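PDB 6YP6: NanS-p, which is part of a conserved phage carbohydrate esterase that probably removes O-acetyl groups from sialic acids, and probably binds carbohydrate. Local coordinates for residues A[44-49]-A[204-209]; A[52-57]-A[194-199]; A[77-82]-A[146-151]; A[90-95]-A[117-122]. All blocks are in the same frame, centred on the assembly; numbering follows the deposited sequence. Where two conformers were deposited one is given.

Followed from the N terminus, the chain enters contact 1 at 44-49 and contact 2 at 52-57, then contact 3 at 77-82 and contact 4 at 90-95. The partners return in reverse order, 117-122, 146-151, 194-199 and 204-209, so the four loops nest without crossing, contact 4 innermost and contact 1 outermost. Contact 1 joins strands of one antiparallel sheet; contacts 2 and 4 join strands of the other, where strands 193-197 and 88-95 are neighbours. Contact 3 lies at an end of the sandwich, where the chain passes between the sheets. Contacts 1 and 2 meet through Asp198, bound by Lys47 and Thr204, and Phe77 of contact 3 packs on Met90 and Ile119 of contact 4.

Contact 1 of 4, residues A[44-49]-A[204-209]; sequences KLTKEA and TYPVLI
Leu45 and Val207 face each other as an antiparallel hydrogen-bonded pair. Leu45 N gives Val207 O a nearly straight bond of 2.8 Å (172° at the hydrogen), whereas the return bond from Val207 N to Leu45 O is weak at 3.3 Å. On the face carrying these two side chains, Leu45 CG lies beside the backbone N (chi1 -54°), which brings CD1 to 3.7 Å from Ile209 CG1; Leu45 CB rests 4.0 Å from Val207 CG1. The other face holds the non-hydrogen-bonded pair Lys44 and Leu208, where Lys44 CG touches Leu208 CD1 at 3.9 Å before the extended lysine chain leads off. Strands 41-46 and 207-216 are thereby neighbours in one sheet of a beta sandwich, although their local axes, 142° apart, depart from exact antiparallelism. Beyond the pair, contact continues through Thr46 CG2 against Pro206 CB (4.0 Å), and a water lies 2.9 Å from Leu45 O, probably donating to it. Further out, Lys47, bent along its chain in one of two conformers, forms a salt bridge with Asp198, whose carboxylate also binds Thr204 OG1. Trp54 packs on Leu45, and Phe77 of strand 71-79 packs on Val207 and Ile209.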
loop_
_atom_site.group_PDB
_atom_site.type_symbol
_atom_site.label_atom_id
_atom_site.label_comp_id
_atom_site.label_asym_id
_atom_site.label_seq_id
_atom_site.Cartn_x
_atom_site.Cartn_y
_atom_site.Cartn_z
ATOM N N LYS A 44 9.380 0.158 -12.459
ATOM C CA LYS A 44 8.521 -0.894 -12.975
ATOM C C LYS A 44 8.828 -2.181 -12.231
ATOM O O LYS A 44 9.973 -2.650 -12.226
ATOM C CB LYS A 44 8.781 -1.062 -14.466
ATOM C CG LYS A 44 8.021 -2.192 -15.137
ATOM C CD LYS A 44 8.299 -2.183 -16.646
ATOM C CE LYS A 44 7.821 -3.442 -17.349
ATOM N NZ LYS A 44 8.205 -3.454 -18.790
ATOM N N LEU A 45 7.802 -2.745 -11.612
ATOM C CA LEU A 45 7.922 -3.929 -10.776
ATOM C C LEU A 45 7.251 -5.098 -11.478
ATOM O O LEU A 45 6.062 -5.048 -11.819
ATOM C CB LEU A 45 7.287 -3.683 -9.409
ATOM C CG LEU A 45 7.828 -2.440 -8.678
ATOM C CD1 LEU A 45 7.079 -2.247 -7.375
ATOM C CD2 LEU A 45 9.299 -2.510 -8.414
ATOM N N THR A 46 8.036 -6.144 -11.699
ATOM C CA THR A 46 7.602 -7.356 -12.360
ATOM C C THR A 46 8.250 -8.545 -11.666
ATOM O O THR A 46 9.111 -8.399 -10.794
ATOM C CB THR A 46 8.035 -7.386 -13.839
ATOM O OG1 THR A 46 9.468 -7.314 -13.934
ATOM C CG2 THR A 46 7.398 -6.248 -14.625
ATOM N N LYS A 47 7.837 -9.738 -12.078
ATOM C CA LYS A 47 8.490 -10.969 -11.651
ATOM C C LYS A 47 8.233 -12.036 -12.708
ATOM O O LYS A 47 7.412 -11.862 -13.610
ATOM C CB LYS A 47 8.044 -11.400 -10.243
ATOM C CG LYS A 47 6.533 -11.426 -9.982
ATOM C CD LYS A 47 5.880 -12.690 -10.530
ATOM C CE LYS A 47 4.373 -12.703 -10.282
ATOM N NZ LYS A 47 4.012 -13.067 -8.897
ATOM N N GLU A 48 8.945 -13.147 -12.585
ATOM C CA GLU A 48 8.698 -14.298 -13.445
ATOM C C GLU A 48 7.531 -15.090 -12.859
ATOM O O GLU A 48 7.611 -15.567 -11.723
ATOM C CB GLU A 48 9.945 -15.173 -13.530
ATOM C CG GLU A 48 11.135 -14.523 -14.227
ATOM C CD GLU A 48 10.860 -14.183 -15.682
ATOM O OE1 GLU A 48 9.929 -14.774 -16.271
ATOM O OE2 GLU A 48 11.576 -13.322 -16.238
ATOM N N ALA A 49 6.447 -15.225 -13.620
ATOM C CA ALA A 49 5.270 -15.921 -13.113
ATOM C C ALA A 49 5.637 -17.323 -12.647
ATOM O O ALA A 49 6.382 -18.043 -13.313
ATOM C CB ALA A 49 4.196 -16.000 -14.196
ATOM N N THR A 204 0.542 -11.456 -11.885
ATOM C CA THR A 204 -0.064 -10.216 -11.413
ATOM C C THR A 204 0.194 -9.137 -12.463
ATOM O O THR A 204 1.010 -9.303 -13.374
ATOM C CB THR A 204 0.532 -9.804 -10.058
ATOM O OG1 THR A 204 1.935 -9.575 -10.236
ATOM C CG2 THR A 204 0.279 -10.880 -9.011
ATOM N N TYR A 205 -0.490 -8.001 -12.343
ATOM C CA TYR A 205 -0.254 -6.919 -13.290
ATOM C C TYR A 205 1.130 -6.315 -13.067
ATOM O O TYR A 205 1.467 -5.960 -11.932
ATOM C CB TYR A 205 -1.247 -5.778 -13.107
ATOM C CG TYR A 205 -2.685 -6.066 -13.446
ATOM C CD1 TYR A 205 -3.152 -5.948 -14.741
ATOM C CD2 TYR A 205 -3.603 -6.406 -12.449
ATOM C CE1 TYR A 205 -4.472 -6.175 -15.043
ATOM C CE2 TYR A 205 -4.931 -6.636 -12.749
ATOM C CZ TYR A 205 -5.356 -6.521 -14.057
ATOM O OH TYR A 205 -6.672 -6.740 -14.413
ATOM N N PRO A 206 1.921 -6.093 -14.117
ATOM C CA PRO A 206 3.081 -5.207 -13.963
ATOM C C PRO A 206 2.599 -3.857 -13.446
ATOM O O PRO A 206 1.528 -3.377 -13.830
ATOM C CB PRO A 206 3.652 -5.116 -15.379
ATOM C CG PRO A 206 3.162 -6.366 -16.049
ATOM C CD PRO A 206 1.784 -6.574 -15.502
ATOM N N VAL A 207 3.383 -3.238 -12.565
ATOM C CA VAL A 207 3.003 -1.957 -11.976
ATOM C C VAL A 207 4.185 -1.001 -12.009
ATOM O O VAL A 207 5.333 -1.398 -11.773
ATOM C CB VAL A 207 2.425 -2.134 -10.550
ATOM C CG1 VAL A 207 3.466 -2.619 -9.554
ATOM C CG2 VAL A 207 1.757 -0.845 -10.043
ATOM N N LEU A 208 3.889 0.263 -12.294
ATOM C CA LEU A 208 4.852 1.348 -12.217
ATOM C C LEU A 208 4.559 2.144 -10.953
ATOM O O LEU A 208 3.415 2.546 -10.713
ATOM C CB LEU A 208 4.757 2.267 -13.433
ATOM C CG LEU A 208 5.578 1.853 -14.652
ATOM C CD1 LEU A 208 5.156 0.519 -15.178
ATOM C CD2 LEU A 208 5.463 2.926 -15.720
ATOM N N ILE A 209 5.586 2.373 -10.153
ATOM C CA ILE A 209 5.472 3.151 -8.926
ATOM C C ILE A 209 6.204 4.471 -9.115
ATOM O O ILE A 209 7.385 4.490 -9.476
ATOM C CB ILE A 209 6.050 2.382 -7.723
ATOM C CG1 ILE A 209 5.375 1.035 -7.540
ATOM C CG2 ILE A 209 5.992 3.252 -6.466
ATOM C CD1 ILE A 209 3.969 1.121 -7.180
HETATM O O HOH W 1 4.340 -7.193 -10.861
#

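Contact 2 of 4, residues A[52-57]-A[194-199]; sequences SSWVLE and LHVTDI
Val55 to Glu57 and His195 to Thr197 form an antiparallel strand pairing in the seven-stranded sheet, extended at one end by a polar cluster of side chains around Asp198. The evidence for register is the Leu56-Val196 pair: Leu56 N to Val196 O and Val196 N to Leu56 O are both 2.8 Å. Before strand 55-59 begins, Trp54 takes over. Its CG sits between the backbone N and the carbonyl carbon (chi1 55°), folding the indole over the turn so that Asp198 N stands above the ring centre. The Asp198 carboxylate lies almost parallel to the indole, 13° apart, with CG 3.3 Å from Trp54 NE1. Asp198 OD1 accepts from Trp54 N at 2.9 Å and from Ser53 OG, in one of that serine's two conformers, from opposite faces of the carboxylate plane. Thr197 OG1 donates to Trp54 O (2.8 Å) and accepts from Ile199 N at 3.0 Å, an ST turn at the end of strand 193-197. At the other end a water joins Glu57 OE2 (2.9 Å) to His195 ND1 (2.7 Å), while Glu57 OE1 pairs with Lys193 and His195 NE2 binds Ala190 O. Strand 55-59 continues the sheet to strand 23-25, and strand 193-197 continues it to strand 88-95, with Val196 against Phe92.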
loop_
_atom_site.group_PDB
_atom_site.type_symbol
_atom_site.label_atom_id
_atom_site.label_comp_id
_atom_site.label_asym_id
_atom_site.label_seq_id
_atom_site.Cartn_x
_atom_site.Cartn_y
_atom_site.Cartn_z
ATOM N N SER A 52 8.959 -16.364 -7.033
ATOM C CA SER A 52 8.561 -15.660 -5.823
ATOM C C SER A 52 7.895 -14.327 -6.143
ATOM O O SER A 52 8.307 -13.601 -7.051
ATOM C CB SER A 52 9.782 -15.417 -4.930
ATOM O OG SER A 52 10.181 -16.602 -4.258
ATOM N N SER A 53 6.837 -14.035 -5.397
ATOM C CA SER A 53 6.270 -12.697 -5.350
ATOM C C SER A 53 7.343 -11.687 -4.974
ATOM O O SER A 53 8.260 -11.989 -4.207
ATOM C CB SER A 53 5.166 -12.752 -4.290
ATOM O OG SER A 53 4.662 -11.493 -3.958
ATOM N N TRP A 54 7.244 -10.485 -5.526
ATOM C CA TRP A 54 8.178 -9.451 -5.121
ATOM C C TRP A 54 7.683 -8.765 -3.856
ATOM O O TRP A 54 6.483 -8.680 -3.589
ATOM C CB TRP A 54 8.449 -8.414 -6.211
ATOM C CG TRP A 54 7.274 -7.721 -6.796
ATOM C CD1 TRP A 54 6.687 -8.021 -7.973
ATOM C CD2 TRP A 54 6.559 -6.588 -6.262
ATOM N NE1 TRP A 54 5.645 -7.176 -8.216
ATOM C CE2 TRP A 54 5.545 -6.279 -7.182
ATOM C CE3 TRP A 54 6.682 -5.813 -5.100
ATOM C CZ2 TRP A 54 4.644 -5.246 -6.973
ATOM C CZ3 TRP A 54 5.784 -4.776 -4.893
ATOM C CH2 TRP A 54 4.774 -4.504 -5.829
ATOM N N VAL A 55 8.641 -8.298 -3.063
ATOM C CA VAL A 55 8.363 -7.609 -1.811
ATOM C C VAL A 55 9.350 -6.464 -1.654
ATOM O O VAL A 55 10.562 -6.658 -1.782
ATOM C CB VAL A 55 8.478 -8.535 -0.580
ATOM C CG1 VAL A 55 8.073 -7.769 0.687
ATOM C CG2 VAL A 55 7.634 -9.773 -0.729
ATOM N N LEU A 56 8.831 -5.286 -1.349
ATOM C CA LEU A 56 9.611 -4.136 -0.933
ATOM C C LEU A 56 9.298 -3.878 0.529
ATOM O O LEU A 56 8.138 -3.933 0.925
ATOM C CB LEU A 56 9.215 -2.897 -1.732
ATOM C CG LEU A 56 9.166 -3.068 -3.246
ATOM C CD1 LEU A 56 8.689 -1.762 -3.865
ATOM C CD2 LEU A 56 10.499 -3.478 -3.822
ATOM N N GLU A 57 10.316 -3.591 1.334
ATOM C CA GLU A 57 10.121 -3.370 2.758
ATOM C C GLU A 57 10.879 -2.140 3.226
ATOM O O GLU A 57 12.012 -1.891 2.799
ATOM C CB GLU A 57 10.597 -4.571 3.613
ATOM C CG GLU A 57 9.918 -5.871 3.263
ATOM C CD GLU A 57 10.530 -7.071 3.946
ATOM O OE1 GLU A 57 11.123 -6.915 5.027
ATOM O OE2 GLU A 57 10.399 -8.188 3.407
ATOM N N LEU A 194 6.757 -1.619 6.802
ATOM C CA LEU A 194 5.818 -1.527 5.699
ATOM C C LEU A 194 6.282 -2.483 4.612
ATOM O O LEU A 194 7.433 -2.429 4.177
ATOM C CB LEU A 194 5.764 -0.102 5.157
ATOM C CG LEU A 194 4.849 0.095 3.950
ATOM C CD1 LEU A 194 3.387 -0.164 4.303
ATOM C CD2 LEU A 194 5.017 1.500 3.387
ATOM N N HIS A 195 5.383 -3.378 4.206
ATOM C CA HIS A 195 5.631 -4.378 3.178
ATOM C C HIS A 195 4.724 -4.087 1.996
ATOM O O HIS A 195 3.508 -3.965 2.154
ATOM C CB HIS A 195 5.283 -5.763 3.670
ATOM C CG HIS A 195 5.954 -6.146 4.922
ATOM N ND1 HIS A 195 7.037 -6.993 4.964
ATOM C CD2 HIS A 195 5.678 -5.802 6.196
ATOM C CE1 HIS A 195 7.404 -7.151 6.223
ATOM N NE2 HIS A 195 6.593 -6.436 6.990
ATOM N N VAL A 196 5.323 -3.963 0.824
ATOM C CA VAL A 196 4.588 -3.766 -0.417
ATOM C C VAL A 196 4.900 -4.973 -1.292
ATOM O O VAL A 196 6.068 -5.313 -1.485
ATOM C CB VAL A 196 5.010 -2.459 -1.109
ATOM C CG1 VAL A 196 4.098 -2.175 -2.280
ATOM C CG2 VAL A 196 4.994 -1.307 -0.119
ATOM N N THR A 197 3.867 -5.649 -1.788
ATOM C CA THR A 197 4.091 -6.928 -2.456
ATOM C C THR A 197 3.017 -7.192 -3.490
ATOM O O THR A 197 1.895 -6.726 -3.342
ATOM C CB THR A 197 4.109 -8.065 -1.407
ATOM O OG1 THR A 197 4.291 -9.326 -2.052
ATOM C CG2 THR A 197 2.817 -8.123 -0.599
ATOM N N ASP A 198 3.344 -7.985 -4.508
ATOM C CA ASP A 198 2.307 -8.461 -5.425
ATOM C C ASP A 198 1.652 -9.770 -4.971
ATOM O O ASP A 198 0.869 -10.332 -5.736
ATOM C CB ASP A 198 2.779 -8.533 -6.883
ATOM C CG ASP A 198 3.714 -9.689 -7.165
ATOM O OD1 ASP A 198 4.436 -10.109 -6.245
ATOM O OD2 ASP A 198 3.713 -10.176 -8.333
ATOM N N ILE A 199 1.914 -10.209 -3.733
ATOM C CA ILE A 199 1.078 -11.158 -2.999
ATOM C C ILE A 199 1.333 -12.612 -3.381
ATOM O O ILE A 199 1.606 -13.458 -2.519
ATOM C CB ILE A 199 -0.428 -10.826 -3.140
ATOM C CG1 ILE A 199 -0.739 -9.377 -2.733
ATOM C CG2 ILE A 199 -1.262 -11.807 -2.317
ATOM C CD1 ILE A 199 -2.141 -8.924 -3.137
HETATM O O HOH W 2 7.752 -9.283 3.649
#

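Contact 3 of 4, residues A[77-82]-A[146-151]; sequences FKVSGA and GAFDNE
The backbones of Val79 and Asn150 approach to 5.1 Å between their CA atoms, but the touching parts, 77-82 and 148-151, run 128° apart and no clear direct hydrogen bond links them; the main chains meet through a CA-H...O contact from Asn150 CA to Val79 O (3.1 Å). A water bridges instead: it accepts from Val79 N at 2.9 Å and donates to Asp149 O (2.9 Å) and Glu151 O (2.7 Å), so one molecule satisfies three backbone groups. Phe148 carries the apolar part. With its CG opposite the backbone N (chi1 176°), the ring reaches across and presents its edge, CE1 lying 3.7 Å from Val79 CG1 and CE2 3.3 Å from Gly81 O, both partners near the ring plane. In the sandwich, strand 71-79 of one sheet runs out here, beside the connection that leaves strand 140-147 of the other sheet and leads into strand 152-159. That connection is shaped by an Asx turn: Asp149 OD1 accepts from Glu151 N at 2.9 Å, the donor standing well above the carboxylate plane, and the same oxygen is bound by His153 NE2. The aliphatic part of Lys78 passes along Asn150 O, CG and CD being its near atoms, while NZ goes on to a water and a salt bridge with Asp34. Tyr205 meets the Phe148 ring, and Leu83 and Thr121 also pack on it.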
loop_
_atom_site.group_PDB
_atom_site.type_symbol
_atom_site.label_atom_id
_atom_site.label_comp_id
_atom_site.label_asym_id
_atom_site.label_seq_id
_atom_site.Cartn_x
_atom_site.Cartn_y
_atom_site.Cartn_z
ATOM N N PHE A 77 0.784 5.346 -8.587
ATOM C CA PHE A 77 1.102 4.127 -9.322
ATOM C C PHE A 77 0.306 4.088 -10.617
ATOM O O PHE A 77 -0.707 4.767 -10.774
ATOM C CB PHE A 77 0.792 2.869 -8.469
ATOM C CG PHE A 77 -0.676 2.658 -8.254
ATOM C CD1 PHE A 77 -1.352 3.345 -7.252
ATOM C CD2 PHE A 77 -1.400 1.823 -9.086
ATOM C CE1 PHE A 77 -2.724 3.189 -7.095
ATOM C CE2 PHE A 77 -2.765 1.667 -8.925
ATOM C CZ PHE A 77 -3.427 2.346 -7.925
ATOM N N LYS A 78 0.765 3.237 -11.528
ATOM C CA LYS A 78 0.139 3.035 -12.825
ATOM C C LYS A 78 0.174 1.545 -13.101
ATOM O O LYS A 78 1.230 0.918 -13.000
ATOM C CB LYS A 78 0.890 3.818 -13.913
ATOM C CG LYS A 78 0.599 3.383 -15.338
ATOM C CD LYS A 78 1.095 4.461 -16.346
ATOM C CE LYS A 78 1.897 3.904 -17.490
ATOM N NZ LYS A 78 2.002 4.963 -18.507
ATOM N N VAL A 79 -0.958 0.971 -13.465
ATOM C CA VAL A 79 -1.044 -0.457 -13.749
ATOM C C VAL A 79 -0.894 -0.675 -15.245
ATOM O O VAL A 79 -1.508 0.047 -16.037
ATOM C CB VAL A 79 -2.370 -1.069 -13.261
ATOM C CG1 VAL A 79 -2.299 -2.580 -13.368
ATOM C CG2 VAL A 79 -2.686 -0.630 -11.850
ATOM N N SER A 80 -0.137 -1.700 -15.633
ATOM C CA SER A 80 0.098 -2.038 -17.030
ATOM C C SER A 80 -0.529 -3.392 -17.343
ATOM O O SER A 80 -0.545 -4.291 -16.499
ATOM C CB SER A 80 1.608 -2.095 -17.292
ATOM O OG SER A 80 1.907 -2.199 -18.670
ATOM N N GLY A 81 -1.075 -3.530 -18.545
ATOM C CA GLY A 81 -1.570 -4.807 -19.009
ATOM C C GLY A 81 -3.077 -4.803 -19.235
ATOM O O GLY A 81 -3.798 -3.862 -18.894
ATOM N N ALA A 82 -3.540 -5.902 -19.830
ATOM C CA ALA A 82 -4.951 -6.082 -20.149
ATOM C C ALA A 82 -5.767 -6.385 -18.889
ATOM O O ALA A 82 -5.296 -7.046 -17.962
ATOM C CB ALA A 82 -5.118 -7.251 -21.119
ATOM N N GLY A 146 -12.620 3.106 -10.472
ATOM C CA GLY A 146 -13.451 3.059 -11.649
ATOM C C GLY A 146 -12.978 2.004 -12.632
ATOM O O GLY A 146 -12.197 1.099 -12.302
ATOM N N ALA A 147 -13.475 2.122 -13.863
ATOM C CA ALA A 147 -13.135 1.158 -14.897
ATOM C C ALA A 147 -11.622 1.038 -15.001
ATOM O O ALA A 147 -10.901 2.034 -15.019
ATOM C CB ALA A 147 -13.723 1.611 -16.227
ATOM N N PHE A 148 -11.145 -0.197 -15.092
ATOM C CA PHE A 148 -9.714 -0.434 -15.155
ATOM C C PHE A 148 -9.090 0.267 -16.354
ATOM O O PHE A 148 -9.649 0.279 -17.453
ATOM C CB PHE A 148 -9.446 -1.931 -15.267
ATOM C CG PHE A 148 -8.000 -2.269 -15.434
ATOM C CD1 PHE A 148 -7.139 -2.215 -14.358
ATOM C CD2 PHE A 148 -7.496 -2.613 -16.673
ATOM C CE1 PHE A 148 -5.806 -2.524 -14.508
ATOM C CE2 PHE A 148 -6.165 -2.929 -16.827
ATOM C CZ PHE A 148 -5.309 -2.887 -15.742
ATOM N N ASP A 149 -7.902 0.825 -16.144
ATOM C CA ASP A 149 -7.155 1.483 -17.199
ATOM C C ASP A 149 -5.669 1.364 -16.885
ATOM O O ASP A 149 -5.258 0.760 -15.885
ATOM C CB ASP A 149 -7.622 2.931 -17.396
ATOM C CG ASP A 149 -7.324 3.840 -16.223
ATOM O OD1 ASP A 149 -6.339 3.611 -15.494
ATOM O OD2 ASP A 149 -8.094 4.819 -16.067
ATOM N N ASN A 150 -4.859 1.922 -17.777
ATOM C CA ASN A 150 -3.412 1.967 -17.622
ATOM C C ASN A 150 -2.924 3.401 -17.374
ATOM O O ASN A 150 -1.806 3.767 -17.755
ATOM C CB ASN A 150 -2.730 1.296 -18.815
ATOM C CG ASN A 150 -2.942 -0.271 -18.867
ATOM O OD1 ASN A 150 -3.583 -0.885 -18.018
ATOM N ND2 ASN A 150 -2.398 -0.896 -19.896
ATOM N N GLU A 151 -3.740 4.216 -16.712
ATOM C CA GLU A 151 -3.383 5.579 -16.359
ATOM C C GLU A 151 -2.764 5.620 -14.964
ATOM O O GLU A 151 -2.869 4.680 -14.178
ATOM C CB GLU A 151 -4.627 6.474 -16.373
ATOM C CG GLU A 151 -5.323 6.552 -17.704
ATOM C CD GLU A 151 -4.430 7.124 -18.769
ATOM O OE1 GLU A 151 -3.902 8.232 -18.566
ATOM O OE2 GLU A 151 -4.225 6.443 -19.794
HETATM O O HOH W 3 -0.588 5.632 -18.939
HETATM O O HOH W 4 -3.629 2.061 -13.901
#

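Contact 4 of 4, residues A[90-95]-A[117-122]; sequences MAFYWP and FYIQTD
Ile119 meets Met90 and Phe92 across an antiparallel strand pair. Its CB lies 3.8 Å from Met90 O, the carbonyl that accepts the hydrogen bond of Ile119 N (2.9 Å). CG1, set beside the backbone N (chi1 -60°), still passes that oxygen at 4.1 Å. The tip, CD1, turns onto the opposing side chains: it touches Met90 CE at 4.0 Å, the two chains lying alongside and pointing the same way, and it approaches the edge of the Phe92 ring, 4.3 Å from CE1. Phe77, from the facing sheet, packs on both Met90 and Ile119. Register is confirmed next door, where Phe92 N binds Phe117 O (2.8 Å, 165° at the hydrogen) and Phe117 N returns a bond to Phe92 O (3.0 Å). On the other face Ala91 CB and Tyr118 CB meet at 3.7 Å, while the tyrosine continues away to bind Asn139 through its hydroxyl. Strands 88-95 and 113-121 are adjacent inner strands of the seven-stranded sheet, packed against strand 71-79 of the other. The polar bonds between the segments are all main-chain, consistent with a core held in register by those bonds and filled by apolar side chains.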
loop_
_atom_site.group_PDB
_atom_site.type_symbol
_atom_site.label_atom_id
_atom_site.label_comp_id
_atom_site.label_asym_id
_atom_site.label_seq_id
_atom_site.Cartn_x
_atom_site.Cartn_y
_atom_site.Cartn_z
ATOM N N MET A 90 -1.151 -5.198 -6.132
ATOM C CA MET A 90 -0.223 -5.171 -5.002
ATOM C C MET A 90 -1.001 -4.956 -3.718
ATOM O O MET A 90 -2.165 -4.555 -3.728
ATOM C CB MET A 90 0.828 -4.077 -5.203
ATOM C CG MET A 90 0.276 -2.673 -5.218
ATOM S SD MET A 90 1.547 -1.532 -5.748
ATOM C CE MET A 90 0.562 -0.084 -6.065
ATOM N N ALA A 91 -0.313 -5.199 -2.613
ATOM C CA ALA A 91 -0.824 -4.991 -1.273
ATOM C C ALA A 91 0.198 -4.232 -0.437
ATOM O O ALA A 91 1.410 -4.315 -0.659
ATOM C CB ALA A 91 -1.119 -6.329 -0.576
ATOM N N PHE A 92 -0.327 -3.525 0.560
ATOM C CA PHE A 92 0.420 -2.780 1.567
ATOM C C PHE A 92 0.057 -3.354 2.932
ATOM O O PHE A 92 -1.103 -3.278 3.347
ATOM C CB PHE A 92 0.018 -1.292 1.558
ATOM C CG PHE A 92 0.294 -0.607 0.257
ATOM C CD1 PHE A 92 -0.601 -0.711 -0.797
ATOM C CD2 PHE A 92 1.454 0.131 0.064
ATOM C CE1 PHE A 92 -0.334 -0.095 -2.021
ATOM C CE2 PHE A 92 1.723 0.733 -1.166
ATOM C CZ PHE A 92 0.819 0.624 -2.195
ATOM N N TYR A 93 1.043 -3.918 3.630
ATOM C CA TYR A 93 0.856 -4.457 4.966
ATOM C C TYR A 93 1.798 -3.743 5.922
ATOM O O TYR A 93 3.005 -3.651 5.667
ATOM C CB TYR A 93 1.174 -5.951 5.034
ATOM C CG TYR A 93 0.451 -6.795 4.065
ATOM C CD1 TYR A 93 -0.913 -6.938 4.134
ATOM C CD2 TYR A 93 1.151 -7.482 3.069
ATOM C CE1 TYR A 93 -1.583 -7.740 3.205
ATOM C CE2 TYR A 93 0.504 -8.280 2.160
ATOM C CZ TYR A 93 -0.860 -8.396 2.233
ATOM O OH TYR A 93 -1.501 -9.217 1.320
ATOM N N TRP A 94 1.268 -3.290 7.050
ATOM C CA TRP A 94 2.078 -2.641 8.084
ATOM C C TRP A 94 1.669 -3.212 9.438
ATOM O O TRP A 94 0.907 -2.582 10.192
ATOM C CB TRP A 94 1.934 -1.124 8.038
ATOM C CG TRP A 94 2.834 -0.359 8.957
ATOM C CD1 TRP A 94 3.791 -0.836 9.822
ATOM C CD2 TRP A 94 2.824 1.055 9.113
ATOM N NE1 TRP A 94 4.363 0.203 10.502
ATOM C CE2 TRP A 94 3.789 1.377 10.084
ATOM C CE3 TRP A 94 2.083 2.086 8.523
ATOM C CZ2 TRP A 94 4.031 2.686 10.478
ATOM C CZ3 TRP A 94 2.327 3.376 8.910
ATOM C CH2 TRP A 94 3.293 3.672 9.878
ATOM N N PRO A 95 2.148 -4.409 9.767
ATOM C CA PRO A 95 1.921 -4.957 11.106
ATOM C C PRO A 95 2.733 -4.148 12.102
ATOM O O PRO A 95 3.838 -3.703 11.792
ATOM C CB PRO A 95 2.436 -6.402 11.000
ATOM C CG PRO A 95 3.221 -6.484 9.730
ATOM C CD PRO A 95 3.029 -5.259 8.939
ATOM N N PHE A 117 -4.048 -3.362 2.923
ATOM C CA PHE A 117 -4.850 -2.855 1.826
ATOM C C PHE A 117 -4.318 -3.396 0.512
ATOM O O PHE A 117 -3.111 -3.347 0.274
ATOM C CB PHE A 117 -4.790 -1.321 1.795
ATOM C CG PHE A 117 -5.072 -0.672 3.126
ATOM C CD1 PHE A 117 -6.160 -1.054 3.879
ATOM C CD2 PHE A 117 -4.225 0.293 3.636
ATOM C CE1 PHE A 117 -6.414 -0.461 5.126
ATOM C CE2 PHE A 117 -4.475 0.893 4.856
ATOM C CZ PHE A 117 -5.560 0.514 5.601
ATOM N N TYR A 118 -5.196 -3.921 -0.337
ATOM C CA TYR A 118 -4.745 -4.478 -1.601
ATOM C C TYR A 118 -5.576 -3.952 -2.754
ATOM O O TYR A 118 -6.714 -3.495 -2.601
ATOM C CB TYR A 118 -4.681 -6.017 -1.562
ATOM C CG TYR A 118 -5.997 -6.737 -1.378
ATOM C CD1 TYR A 118 -6.534 -6.952 -0.109
ATOM C CD2 TYR A 118 -6.696 -7.225 -2.464
ATOM C CE1 TYR A 118 -7.737 -7.623 0.053
ATOM C CE2 TYR A 118 -7.892 -7.897 -2.313
ATOM C CZ TYR A 118 -8.413 -8.085 -1.048
ATOM O OH TYR A 118 -9.610 -8.728 -0.836
ATOM N N ILE A 119 -4.961 -4.036 -3.922
ATOM C CA ILE A 119 -5.492 -3.491 -5.159
ATOM C C ILE A 119 -5.644 -4.661 -6.131
ATOM O O ILE A 119 -4.692 -5.421 -6.351
ATOM C CB ILE A 119 -4.559 -2.400 -5.714
ATOM C CG1 ILE A 119 -4.399 -1.248 -4.725
ATOM C CG2 ILE A 119 -5.057 -1.916 -7.072
ATOM C CD1 ILE A 119 -3.291 -0.295 -5.092
ATOM N N GLN A 120 -6.850 -4.814 -6.684
ATOM C CA GLN A 120 -7.244 -5.978 -7.464
ATOM C C GLN A 120 -8.330 -5.537 -8.429
ATOM O O GLN A 120 -9.143 -4.681 -8.082
ATOM C CB GLN A 120 -7.811 -7.041 -6.508
ATOM C CG GLN A 120 -8.245 -8.344 -7.151
ATOM C CD GLN A 120 -9.046 -9.214 -6.218
ATOM O OE1 GLN A 120 -9.691 -8.711 -5.289
ATOM N NE2 GLN A 120 -9.029 -10.524 -6.458
ATOM N N THR A 121 -8.382 -6.136 -9.617
ATOM C CA THR A 121 -9.525 -5.906 -10.485
ATOM C C THR A 121 -10.588 -6.968 -10.248
ATOM O O THR A 121 -10.280 -8.125 -9.964
ATOM C CB THR A 121 -9.147 -5.910 -11.969
ATOM O OG1 THR A 121 -8.393 -7.081 -12.307
ATOM C CG2 THR A 121 -8.327 -4.709 -12.331
ATOM N N ASP A 122 -11.855 -6.561 -10.370
ATOM C CA ASP A 122 -12.932 -7.520 -10.619
ATOM C C ASP A 122 -13.000 -7.731 -12.132
ATOM O O ASP A 122 -11.952 -7.721 -12.784
ATOM C CB ASP A 122 -14.220 -7.130 -9.886
ATOM C CG ASP A 122 -14.733 -5.746 -10.210
ATOM O OD1 ASP A 122 -14.502 -5.254 -11.325
ATOM O OD2 ASP A 122 -15.416 -5.161 -9.333
#